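Local coordinates for disulfide isomerase DsbG N-terminal domain-containing protein (Helicobacter pylori, PDB 3TDG), which probably acts as a periplasmic thiol-disulfide oxidoreductase of the DsbC/DsbG type, with a thioredoxin-fold reductase domain, at residues K246-F249 / V253-G256. Sequence-based numbering, arbitrary orientation.
Sequences KKIF and VIKG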
loop_
_atom_site.group_PDB
_atom_site.type_symbol
_atom_site.label_atom_id
_atom_site.label_comp_id
_atom_site.label_asym_id
_atom_site.label_seq_id
_atom_site.Cartn_x
_atom_site.Cartn_y
_atom_site.Cartn_z
ATOM N N LYS A 246 -17.505 15.436 4.984
ATOM C CA LYS A 246 -16.841 14.122 5.095
ATOM C C LYS A 246 -15.795 13.898 4.013
ATOM O O LYS A 246 -14.722 13.366 4.301
ATOM C CB LYS A 246 -17.855 12.979 5.022
ATOM C CG LYS A 246 -18.406 12.513 6.367
ATOM C CD LYS A 246 -18.977 11.084 6.288
ATOM C CE LYS A 246 -17.929 10.094 5.782
ATOM N NZ LYS A 246 -18.223 8.694 6.233
ATOM N N LYS A 247 -16.112 14.316 2.787
ATOM C CA LYS A 247 -15.281 14.059 1.601
ATOM C C LYS A 247 -14.093 15.013 1.478
ATOM O O LYS A 247 -13.040 14.658 0.913
ATOM C CB LYS A 247 -16.129 14.136 0.324
ATOM C CG LYS A 247 -16.913 12.853 -0.010
ATOM C CD LYS A 247 -17.823 13.046 -1.238
ATOM C CE LYS A 247 -18.547 11.757 -1.619
ATOM N NZ LYS A 247 -19.797 11.595 -0.816
ATOM N N ILE A 248 -14.277 16.236 1.969
ATOM C CA ILE A 248 -13.174 17.183 2.073
ATOM C C ILE A 248 -12.109 16.641 3.034
ATOM O O ILE A 248 -10.933 16.684 2.715
ATOM C CB ILE A 248 -13.651 18.568 2.523
ATOM C CG1 ILE A 248 -14.455 19.235 1.410
ATOM C CG2 ILE A 248 -12.462 19.465 2.886
ATOM C CD1 ILE A 248 -15.443 20.279 1.926
ATOM N N PHE A 249 -12.527 16.099 4.175
ATOM C CA PHE A 249 -11.596 15.717 5.243
ATOM C C PHE A 249 -11.193 14.237 5.249
ATOM O O PHE A 249 -10.348 13.829 6.043
ATOM C CB PHE A 249 -12.149 16.126 6.624
ATOM C CG PHE A 249 -12.239 17.617 6.817
ATOM C CD1 PHE A 249 -11.121 18.354 7.215
ATOM C CD2 PHE A 249 -13.432 18.290 6.579
ATOM C CE1 PHE A 249 -11.209 19.740 7.381
ATOM C CE2 PHE A 249 -13.526 19.681 6.729
ATOM C CZ PHE A 249 -12.418 20.407 7.126
ATOM N N VAL A 253 -5.527 14.809 3.680
ATOM C CA VAL A 253 -4.734 15.816 2.984
ATOM C C VAL A 253 -5.045 17.211 3.542
ATOM O O VAL A 253 -4.190 18.106 3.525
ATOM C CB VAL A 253 -4.989 15.754 1.474
ATOM C CG1 VAL A 253 -4.464 16.999 0.764
ATOM C CG2 VAL A 253 -4.344 14.481 0.881
ATOM N N ILE A 254 -6.283 17.395 3.998
ATOM C CA ILE A 254 -6.690 18.608 4.717
ATOM C C ILE A 254 -7.013 18.132 6.129
ATOM O O ILE A 254 -7.864 17.254 6.316
ATOM C CB ILE A 254 -7.932 19.292 4.075
ATOM C CG1 ILE A 254 -7.646 19.674 2.614
ATOM C CG2 ILE A 254 -8.384 20.507 4.906
ATOM C CD1 ILE A 254 -8.797 20.404 1.879
ATOM N N LYS A 255 -6.304 18.680 7.110
ATOM C CA LYS A 255 -6.379 18.184 8.477
ATOM C C LYS A 255 -7.034 19.181 9.455
ATOM O O LYS A 255 -7.268 18.841 10.609
ATOM C CB LYS A 255 -4.979 17.809 8.978
ATOM C CG LYS A 255 -4.205 16.854 8.066
ATOM C CD LYS A 255 -2.919 16.320 8.727
ATOM C CE LYS A 255 -3.202 15.318 9.864
ATOM N NZ LYS A 255 -4.203 14.272 9.479
ATOM N N GLY A 256 -7.321 20.399 9.000
ATOM C CA GLY A 256 -7.932 21.405 9.872
ATOM C C GLY A 256 -8.324 22.686 9.175
ATOM O O GLY A 256 -8.117 22.855 7.963
HETATM O O HOH W 1 -8.493 15.632 3.459
#
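Ile248, near the C-terminal end of helix 235-249, meets Ile254 methyl to methyl across the short loop that leads on from it, its CG2 lying 3.9 Å from CD1 of Ile254. With CG1 of Ile248 beside the backbone N (chi1 -70°), CG2 stands anti to that N, on the Ile254 side, while CG1 carries the end of the side chain away from the contact. The same CG2 also rests 3.9 Å above one face of the Phe249 ring, displaced toward its rim, and so packs against both Phe249 and Ile254. The main-chain oxygen of Ile248 serves a second, polar link: a water lies 2.8 Å from Ile248 O, placed to donate to it although more acceptors are in its reach than it has protons, and accepts a hydrogen bond from Ile254 N at 2.9 Å. No direct hydrogen bond joins the two segments, so the polar link between them runs through this water, from Ile248 O to Ile254 N.

Phe249 brings its ring nearer to the loop than its CB direction alone would suggest. Its CE1 touches CG2 of Ile254 at 3.8 Å, and CD1 approaches Ile254 O obliquely at 3.6 Å. Farther along, Gly256 N lies near the ring plane, 4.3 Å from CE1, at the edge. Ile254 thus offers both of its branches, CD1 to Ile248 and CG2 to Phe249, in an apolar contact that is largely buried.

The contact closes the connection from helix 235-249 to strand 259-262, an outermost strand of the mixed sheet in the thioredoxin-like domain. Trp185 stacks on the Phe249 ring, Val183 touches both Ile248 and Phe249, and on the loop side Val253 and Ile254 pack against Leu124 of the long helix 98-129.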